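Local coordinates for protein YciF (Escherichia coli, PDB 2GS4) that is of uncertain biochemical function but is a homodimeric stress protein of the ferritin-like, rubrerythrin-related superfamily that probably binds metal, at residues Arg33-Asn37 and Glu38-Gln42; Glu84-Glu87 and Val88-Ser91; Ala115-Gly118 and Thr119-Thr122; Lys149-Asp152 and Leu153-Asn157. All coordinates share one frame; numbering follows the deposited sequence.

In the fold
Contacts 1 and 2 lie on the same side of the chain's centre, as do 1 and 4; contact 3 is opposite the first two, about 29 Å from contact 1 between centres. Contacts 1, 2 and 4 all pack side chains on helix 95-126, which carries contact 3. Contacts 1 and 2 are surface features at helix ends: a polar N-cap opens helix 38-63, and a turn closes helix 76-89. Contacts 3 and 4 are partly buried in continuous helix, toward the C-terminal ends of helices 95-126 and 130-159; threonine hydroxyls mark the former, leucine packing the latter. L40 CD1 and L153 CD1, 4.2 Å apart, join contacts 1 and 4. Contacts 2 and 3 both reach the second subunit.

Contact 1: residues Arg33-Asn37 and Glu38-Gln42; sequences RATSN and EKLSQ
N37 meets L40 through its amide oxygen: OD1 accepts from L40 N at 2.6 Å with an N-H...O angle of 154°, and the donor stands above the plane of the side-chain amide. The amide gets there because CG is trans to the backbone N (chi1 169°), which folds it back over the first helical turn until N37 CG lies 3.6 Å from L40 CB, the two side chains crossing at about a right angle. This is the N-cap of helix 38-63; the main chain then takes over as S41 N donates to N37 O at 2.8 Å. With an alanine in place of N37, OD1 is gone and L40 N is likely to keep little more than its weak bond to the backbone O of that residue. Just before the cap, T35 forms an ST turn: OG1 accepts from N37 N at 3.0 Å and is also hydrogen-bonded to D99 of helix 95-126. With that hydroxyl opposite the backbone N (chi1 178°), the methyl CG2 turns to the helix, 4.0 Å from L40 CG and 4.2 Å from S41 CB. S41 OG is hydrogen-bonded to A32 O, linking helices 6-33 and 38-63 across the loop.

Contact 2: residues Glu84-Glu87 and Val88-Ser91; sequences EANE and VIES
A85 O receives two amides of the following turn. I89 N donates at 3.0 Å with an N-H...O angle of 167°, a regular i to i+4 bond, whereas V88 N, also 3.0 Å from A85 O, comes from above the carbonyl plane at a more bent 130°. N86 O takes E90 N at 2.8 Å, and there the regular pattern of helix 76-89 stops: S91 N reaches back only three residues, to V88 O. The hydroxyl of S91 donates to the same V88 O at 2.7 Å, so that one terminal carbonyl holds both the amide and the side chain of S91, whose OG is also bonded to E93 N. N86 and E90 lie across one another with amide and carboxylate planes 29° apart. The first torsion of E90 sets CG opposite its own carbonyl carbon and 3.6 Å from N86 OD1, a van der Waals contact of a methylene with the amide oxygen; the second torsion then bends the carboxylate. I89 CD1 approaches the same N86 OD1 at 3.9 Å. V88 and I89 both pack against L102 of helix 95-126. E84 and E87 instead face E83 and E87 of the second subunit, a cluster of like charges that would probably disfavour full ionisation or need screening by counter-ions at the dimer interface.

Contact 3: residues Ala115-Gly118 and Thr119-Thr122; sequences ASYG and TLAT
The ring of Y117 meets the CD1 methyl of L120 obliquely, with Y117 CD1 and L120 CD1 4.5 Å apart, a loose apolar contact one turn along the helix. Other helices complete the surroundings of the ring: L136 and T139 of helix 130-159 and T17 of helix 6-33 touch it, and its OH is hydrogen-bonded to E21. Two backbone carbonyls each accept two donors, from opposite faces. A115 O is gripped by T119 N at 3.1 Å on one face and T119 OG1 at 3.0 Å on the other. G118 O repeats the arrangement with T122 N at 3.2 Å and T122 OG1 at 3.1 Å. Both threonines hold OG1 trans to their own carbonyl carbon (chi1 -65° and -62°), which turns the hydroxyl back along the helix to the carbonyl four residues earlier. This is the part of helix 95-126 toward its C-terminal end, partly buried in the ferritin-like bundle, where the threonine hydroxyls are satisfied by their own helix; A115 and T119 pack on H12 of the second subunit, and T122 on its V9. Between the paired threonine bonds run two simple ones: L120 N donates to S116 O at 3.0 Å and A121 N to Y117 O at 2.9 Å.

Contact 4: residues Lys149-Asp152 and Leu153-Asn157; sequences KLTD and LAINN
L153 lies against K149 one turn back in helix 130-159, a long helix of the ferritin-like bundle. The two side chains pass at a slant, K149 CD resting 4.1 Å from L153 CG. The leucine takes this place because its CG is trans to its own carbonyl carbon (chi1 -66°), leaning back toward the preceding turn until L153 CG is 3.2 Å from K149 O. That same carbonyl accepts from L153 N at 3.0 Å, so backbone and branch both close on K149. L153 also packs on I103 of helix 95-126. An alanine here is likely to open a gap facing I103 and to set the aliphatic part of K149 free to turn.

D152 is the second residue of weight, and it meets the following turn chiefly through its backbone: D152 O accepts from N156 N at 3.0 Å with an N-H...O angle of 163°. Its carboxylate has a neighbour within 149-152 instead, D152 OD1 and K149 NZ standing 3.8 Å apart in a long salt bridge that the lysine approaches by bending at three torsions. The hydroxyl of T151 is hydrogen-bonded to Q107 of helix 95-126 and thus ties the two helices together, while its methyl adds a lighter apolar touch, T151 CG2 lying 4.3 Å from I155 CD1.

Contact 1: residues Arg33-Asn37 and Glu38-Gln42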
loop_
_atom_site.group_PDB
_atom_site.type_symbol
_atom_site.label_atom_id
_atom_site.label_comp_id
_atom_site.label_asym_id
_atom_site.label_seq_id
_atom_site.Cartn_x
_atom_site.Cartn_y
_atom_site.Cartn_z
ATOM N N ARG A 33 5.338 -22.423 -5.387
ATOM C CA ARG A 33 4.647 -23.721 -5.416
ATOM C C ARG A 33 3.246 -23.624 -6.031
ATOM O O ARG A 33 2.573 -24.637 -6.209
ATOM C CB ARG A 33 4.486 -24.293 -3.995
ATOM C CG ARG A 33 5.778 -24.524 -3.233
ATOM C CD ARG A 33 5.560 -24.941 -1.770
ATOM N NE ARG A 33 6.834 -24.872 -1.056
ATOM C CZ ARG A 33 7.307 -25.804 -0.234
ATOM N NH1 ARG A 33 6.613 -26.909 0.011
ATOM N NH2 ARG A 33 8.500 -25.638 0.326
ATOM N N ALA A 34 2.802 -22.413 -6.349
ATOM C CA ALA A 34 1.461 -22.232 -6.902
ATOM C C ALA A 34 1.350 -22.395 -8.413
ATOM O O ALA A 34 0.245 -22.335 -8.960
ATOM C CB ALA A 34 0.921 -20.862 -6.493
ATOM N N THR A 35 2.472 -22.625 -9.087
ATOM C CA THR A 35 2.453 -22.741 -10.539
ATOM C C THR A 35 3.258 -23.907 -11.115
ATOM O O THR A 35 4.303 -24.277 -10.582
ATOM C CB THR A 35 2.972 -21.436 -11.158
ATOM O OG1 THR A 35 2.993 -21.549 -12.583
ATOM C CG2 THR A 35 4.376 -21.139 -10.653
ATOM N N SER A 36 2.766 -24.470 -12.218
ATOM C CA SER A 36 3.449 -25.580 -12.875
ATOM C C SER A 36 4.426 -25.062 -13.929
ATOM O O SER A 36 5.108 -25.846 -14.588
ATOM C CB SER A 36 2.437 -26.529 -13.534
ATOM O OG SER A 36 1.711 -25.879 -14.564
ATOM N N ASN A 37 4.480 -23.743 -14.092
ATOM C CA ASN A 37 5.390 -23.128 -15.051
ATOM C C ASN A 37 6.734 -23.040 -14.319
ATOM O O ASN A 37 6.931 -22.181 -13.454
ATOM C CB ASN A 37 4.875 -21.734 -15.436
ATOM C CG ASN A 37 5.898 -20.924 -16.229
ATOM O OD1 ASN A 37 7.097 -20.997 -15.966
ATOM N ND2 ASN A 37 5.421 -20.131 -17.185
ATOM N N GLU A 38 7.643 -23.952 -14.659
ATOM C CA GLU A 38 8.963 -24.027 -14.039
ATOM C C GLU A 38 9.739 -22.719 -14.065
ATOM O O GLU A 38 10.387 -22.359 -13.080
ATOM C CB GLU A 38 9.796 -25.119 -14.713
ATOM C CG GLU A 38 11.201 -25.235 -14.163
ATOM C CD GLU A 38 11.404 -26.486 -13.338
ATOM O OE1 GLU A 38 10.754 -26.626 -12.280
ATOM O OE2 GLU A 38 12.219 -27.333 -13.756
ATOM N N LYS A 39 9.686 -22.013 -15.194
ATOM C CA LYS A 39 10.395 -20.750 -15.314
ATOM C C LYS A 39 9.815 -19.705 -14.358
ATOM O O LYS A 39 10.557 -18.898 -13.799
ATOM C CB LYS A 39 10.363 -20.249 -16.770
ATOM C CG LYS A 39 11.308 -21.023 -17.697
ATOM C CD LYS A 39 12.733 -21.005 -17.134
ATOM C CE LYS A 39 13.678 -21.943 -17.880
ATOM N NZ LYS A 39 14.071 -21.446 -19.225
ATOM N N LEU A 40 8.497 -19.721 -14.164
ATOM C CA LEU A 40 7.867 -18.765 -13.256
ATOM C C LEU A 40 8.193 -19.165 -11.821
ATOM O O LEU A 40 8.541 -18.321 -10.994
ATOM C CB LEU A 40 6.343 -18.737 -13.455
ATOM C CG LEU A 40 5.563 -17.821 -12.502
ATOM C CD1 LEU A 40 6.163 -16.426 -12.542
ATOM C CD2 LEU A 40 4.087 -17.774 -12.893
ATOM N N SER A 41 8.073 -20.458 -11.531
ATOM C CA SER A 41 8.359 -20.991 -10.204
ATOM C C SER A 41 9.756 -20.556 -9.769
ATOM O O SER A 41 9.958 -20.118 -8.638
ATOM C CB SER A 41 8.285 -22.518 -10.233
ATOM O OG SER A 41 8.438 -23.082 -8.943
ATOM N N GLN A 42 10.714 -20.666 -10.682
ATOM C CA GLN A 42 12.093 -20.289 -10.389
ATOM C C GLN A 42 12.267 -18.798 -10.152
ATOM O O GLN A 42 13.082 -18.390 -9.321
ATOM C CB GLN A 42 13.005 -20.747 -11.519
ATOM C CG GLN A 42 12.987 -22.254 -11.679
ATOM C CD GLN A 42 13.866 -22.737 -12.806
ATOM O OE1 GLN A 42 14.336 -21.952 -13.635
ATOM N NE2 GLN A 42 14.090 -24.042 -12.848
#

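Contact 2: residues Glu84-Glu87 and Val88-Ser91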
loop_
_atom_site.group_PDB
_atom_site.type_symbol
_atom_site.label_atom_id
_atom_site.label_comp_id
_atom_site.label_asym_id
_atom_site.label_seq_id
_atom_site.Cartn_x
_atom_site.Cartn_y
_atom_site.Cartn_z
ATOM N N GLU A 84 -4.096 -10.656 -2.214
ATOM C CA GLU A 84 -4.493 -10.538 -3.612
ATOM C C GLU A 84 -3.884 -11.703 -4.390
ATOM O O GLU A 84 -4.575 -12.384 -5.148
ATOM C CB GLU A 84 -4.027 -9.188 -4.192
ATOM C CG GLU A 84 -4.250 -9.020 -5.696
ATOM C CD GLU A 84 -4.274 -7.558 -6.131
ATOM O OE1 GLU A 84 -3.675 -6.712 -5.431
ATOM O OE2 GLU A 84 -4.880 -7.253 -7.181
ATOM N N ALA A 85 -2.593 -11.933 -4.190
ATOM C CA ALA A 85 -1.913 -13.024 -4.866
ATOM C C ALA A 85 -2.486 -14.366 -4.422
ATOM O O ALA A 85 -2.687 -15.261 -5.239
ATOM C CB ALA A 85 -0.417 -12.964 -4.571
ATOM N N ASN A 86 -2.752 -14.501 -3.124
ATOM C CA ASN A 86 -3.283 -15.750 -2.593
ATOM C C ASN A 86 -4.658 -16.061 -3.179
ATOM O O ASN A 86 -5.001 -17.228 -3.379
ATOM C CB ASN A 86 -3.354 -15.694 -1.059
ATOM C CG ASN A 86 -3.452 -17.072 -0.430
ATOM O OD1 ASN A 86 -2.754 -18.011 -0.832
ATOM N ND2 ASN A 86 -4.311 -17.198 0.577
ATOM N N GLU A 87 -5.453 -15.030 -3.450
ATOM C CA GLU A 87 -6.769 -15.258 -4.028
ATOM C C GLU A 87 -6.615 -15.934 -5.390
ATOM O O GLU A 87 -7.482 -16.688 -5.818
ATOM C CB GLU A 87 -7.538 -13.946 -4.177
ATOM C CG GLU A 87 -8.682 -13.803 -3.199
ATOM C CD GLU A 87 -9.629 -12.697 -3.590
ATOM O OE1 GLU A 87 -10.346 -12.858 -4.600
ATOM O OE2 GLU A 87 -9.654 -11.664 -2.894
ATOM N N VAL A 88 -5.505 -15.652 -6.075
ATOM C CA VAL A 88 -5.245 -16.276 -7.375
ATOM C C VAL A 88 -4.782 -17.710 -7.126
ATOM O O VAL A 88 -5.280 -18.648 -7.751
ATOM C CB VAL A 88 -4.148 -15.522 -8.182
ATOM C CG1 VAL A 88 -3.812 -16.286 -9.446
ATOM C CG2 VAL A 88 -4.643 -14.111 -8.552
ATOM N N ILE A 89 -3.834 -17.861 -6.202
ATOM C CA ILE A 89 -3.274 -19.168 -5.824
ATOM C C ILE A 89 -4.371 -20.161 -5.444
ATOM O O ILE A 89 -4.376 -21.314 -5.891
ATOM C CB ILE A 89 -2.318 -19.052 -4.579
ATOM C CG1 ILE A 89 -1.033 -18.303 -4.945
ATOM C CG2 ILE A 89 -1.998 -20.439 -4.025
ATOM C CD1 ILE A 89 -0.187 -17.877 -3.733
ATOM N N GLU A 90 -5.301 -19.699 -4.617
ATOM C CA GLU A 90 -6.387 -20.532 -4.120
ATOM C C GLU A 90 -7.616 -20.652 -5.022
ATOM O O GLU A 90 -8.595 -21.308 -4.651
ATOM C CB GLU A 90 -6.810 -20.013 -2.744
ATOM C CG GLU A 90 -5.662 -19.903 -1.745
ATOM C CD GLU A 90 -5.254 -21.248 -1.169
ATOM O OE1 GLU A 90 -6.096 -21.896 -0.508
ATOM O OE2 GLU A 90 -4.093 -21.656 -1.379
ATOM N N SER A 91 -7.581 -20.018 -6.193
ATOM C CA SER A 91 -8.712 -20.089 -7.118
ATOM C C SER A 91 -8.563 -21.347 -7.966
ATOM O O SER A 91 -7.608 -22.106 -7.786
ATOM C CB SER A 91 -8.706 -18.887 -8.052
ATOM O OG SER A 91 -7.663 -19.020 -9.007
#

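Contact 3: residues Ala115-Gly118 and Thr119-Thr122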
loop_
_atom_site.group_PDB
_atom_site.type_symbol
_atom_site.label_atom_id
_atom_site.label_comp_id
_atom_site.label_asym_id
_atom_site.label_seq_id
_atom_site.Cartn_x
_atom_site.Cartn_y
_atom_site.Cartn_z
ATOM N N ALA A 115 8.155 1.707 -5.554
ATOM C CA ALA A 115 7.757 3.013 -5.052
ATOM C C ALA A 115 8.237 3.199 -3.610
ATOM O O ALA A 115 8.643 4.302 -3.230
ATOM C CB ALA A 115 6.232 3.169 -5.140
ATOM N N SER A 116 8.189 2.126 -2.812
ATOM C CA SER A 116 8.627 2.177 -1.412
ATOM C C SER A 116 10.119 2.499 -1.281
ATOM O O SER A 116 10.517 3.368 -0.512
ATOM C CB SER A 116 8.362 0.839 -0.706
ATOM O OG SER A 116 7.044 0.757 -0.196
ATOM N N TYR A 117 10.946 1.774 -2.022
ATOM C CA TYR A 117 12.385 1.992 -1.957
ATOM C C TYR A 117 12.805 3.297 -2.622
ATOM O O TYR A 117 13.817 3.891 -2.252
ATOM C CB TYR A 117 13.119 0.786 -2.562
ATOM C CG TYR A 117 13.250 -0.352 -1.568
ATOM C CD1 TYR A 117 14.241 -0.333 -0.588
ATOM C CD2 TYR A 117 12.367 -1.432 -1.592
ATOM C CE1 TYR A 117 14.356 -1.364 0.344
ATOM C CE2 TYR A 117 12.470 -2.466 -0.663
ATOM C CZ TYR A 117 13.468 -2.426 0.298
ATOM O OH TYR A 117 13.589 -3.454 1.204
ATOM N N GLY A 118 12.031 3.742 -3.608
ATOM C CA GLY A 118 12.350 4.996 -4.261
ATOM C C GLY A 118 12.204 6.077 -3.205
ATOM O O GLY A 118 13.067 6.938 -3.048
ATOM N N THR A 119 11.109 6.000 -2.453
ATOM C CA THR A 119 10.814 6.952 -1.386
ATOM C C THR A 119 11.862 6.895 -0.265
ATOM O O THR A 119 12.374 7.927 0.161
ATOM C CB THR A 119 9.396 6.688 -0.799
ATOM O OG1 THR A 119 8.407 6.935 -1.810
ATOM C CG2 THR A 119 9.129 7.588 0.396
ATOM N N LEU A 120 12.193 5.691 0.196
ATOM C CA LEU A 120 13.177 5.528 1.270
ATOM C C LEU A 120 14.568 6.020 0.867
ATOM O O LEU A 120 15.259 6.662 1.660
ATOM C CB LEU A 120 13.254 4.057 1.717
ATOM C CG LEU A 120 12.065 3.521 2.523
ATOM C CD1 LEU A 120 12.140 1.999 2.610
ATOM C CD2 LEU A 120 12.069 4.134 3.919
ATOM N N ALA A 121 14.977 5.723 -0.362
ATOM C CA ALA A 121 16.285 6.148 -0.851
ATOM C C ALA A 121 16.393 7.676 -0.899
ATOM O O ALA A 121 17.420 8.240 -0.513
ATOM C CB ALA A 121 16.543 5.555 -2.230
ATOM N N THR A 122 15.335 8.343 -1.367
ATOM C CA THR A 122 15.327 9.807 -1.448
ATOM C C THR A 122 15.347 10.408 -0.041
ATOM O O THR A 122 16.101 11.350 0.225
ATOM C CB THR A 122 14.082 10.328 -2.246
ATOM O OG1 THR A 122 14.131 9.833 -3.590
ATOM C CG2 THR A 122 14.060 11.853 -2.300
#

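Contact 4: residues Lys149-Asp152 and Leu153-Asn157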
loop_
_atom_site.group_PDB
_atom_site.type_symbol
_atom_site.label_atom_id
_atom_site.label_comp_id
_atom_site.label_asym_id
_atom_site.label_seq_id
_atom_site.Cartn_x
_atom_site.Cartn_y
_atom_site.Cartn_z
ATOM N N LYS A 149 11.922 -8.871 -15.306
ATOM C CA LYS A 149 11.905 -10.306 -15.546
ATOM C C LYS A 149 10.453 -10.798 -15.528
ATOM O O LYS A 149 10.078 -11.653 -16.325
ATOM C CB LYS A 149 12.748 -11.023 -14.483
ATOM C CG LYS A 149 12.640 -12.551 -14.497
ATOM C CD LYS A 149 12.759 -13.144 -15.898
ATOM C CE LYS A 149 14.178 -13.089 -16.441
ATOM N NZ LYS A 149 14.735 -11.712 -16.437
ATOM N N LEU A 150 9.639 -10.253 -14.626
ATOM C CA LEU A 150 8.228 -10.638 -14.539
ATOM C C LEU A 150 7.497 -10.248 -15.818
ATOM O O LEU A 150 6.595 -10.954 -16.266
ATOM C CB LEU A 150 7.548 -9.970 -13.331
ATOM C CG LEU A 150 7.721 -10.610 -11.949
ATOM C CD1 LEU A 150 7.035 -9.763 -10.888
ATOM C CD2 LEU A 150 7.130 -12.010 -11.968
ATOM N N THR A 151 7.886 -9.121 -16.405
ATOM C CA THR A 151 7.254 -8.675 -17.640
ATOM C C THR A 151 7.638 -9.585 -18.804
ATOM O O THR A 151 6.810 -9.888 -19.664
ATOM C CB THR A 151 7.645 -7.228 -17.989
ATOM O OG1 THR A 151 6.901 -6.322 -17.167
ATOM C CG2 THR A 151 7.359 -6.937 -19.455
ATOM N N ASP A 152 8.897 -10.015 -18.834
ATOM C CA ASP A 152 9.364 -10.907 -19.890
ATOM C C ASP A 152 8.550 -12.186 -19.785
ATOM O O ASP A 152 8.179 -12.792 -20.784
ATOM C CB ASP A 152 10.848 -11.230 -19.702
ATOM C CG ASP A 152 11.736 -10.012 -19.868
ATOM O OD1 ASP A 152 12.852 -10.018 -19.307
ATOM O OD2 ASP A 152 11.329 -9.055 -20.562
ATOM N N LEU A 153 8.270 -12.594 -18.553
ATOM C CA LEU A 153 7.501 -13.804 -18.318
ATOM C C LEU A 153 6.047 -13.622 -18.733
ATOM O O LEU A 153 5.447 -14.529 -19.297
ATOM C CB LEU A 153 7.607 -14.217 -16.849
ATOM C CG LEU A 153 9.041 -14.636 -16.511
ATOM C CD1 LEU A 153 9.176 -14.920 -15.026
ATOM C CD2 LEU A 153 9.414 -15.858 -17.333
ATOM N N ALA A 154 5.483 -12.448 -18.473
ATOM C CA ALA A 154 4.100 -12.203 -18.869
ATOM C C ALA A 154 4.015 -12.295 -20.387
ATOM O O ALA A 154 3.093 -12.913 -20.928
ATOM C CB ALA A 154 3.636 -10.832 -18.398
ATOM N N ILE A 155 4.988 -11.692 -21.071
ATOM C CA ILE A 155 5.014 -11.737 -22.527
ATOM C C ILE A 155 5.046 -13.204 -22.962
ATOM O O ILE A 155 4.237 -13.623 -23.788
ATOM C CB ILE A 155 6.240 -10.961 -23.108
ATOM C CG1 ILE A 155 5.982 -9.451 -23.029
ATOM C CG2 ILE A 155 6.497 -11.367 -24.552
ATOM C CD1 ILE A 155 7.155 -8.568 -23.455
ATOM N N ASN A 156 5.952 -13.996 -22.389
ATOM C CA ASN A 156 6.039 -15.411 -22.755
ATOM C C ASN A 156 4.709 -16.143 -22.539
ATOM O O ASN A 156 4.300 -16.936 -23.380
ATOM C CB ASN A 156 7.122 -16.146 -21.949
ATOM C CG ASN A 156 8.502 -15.531 -22.096
ATOM O OD1 ASN A 156 8.787 -14.813 -23.055
ATOM N ND2 ASN A 156 9.375 -15.829 -21.143
ATOM N N ASN A 157 4.043 -15.888 -21.413
ATOM C CA ASN A 157 2.772 -16.556 -21.117
ATOM C C ASN A 157 1.701 -16.148 -22.120
ATOM O O ASN A 157 0.823 -16.942 -22.465
ATOM C CB ASN A 157 2.305 -16.232 -19.686
ATOM C CG ASN A 157 1.023 -16.970 -19.298
ATOM O OD1 ASN A 157 0.977 -18.201 -19.256
ATOM N ND2 ASN A 157 -0.026 -16.212 -19.015
#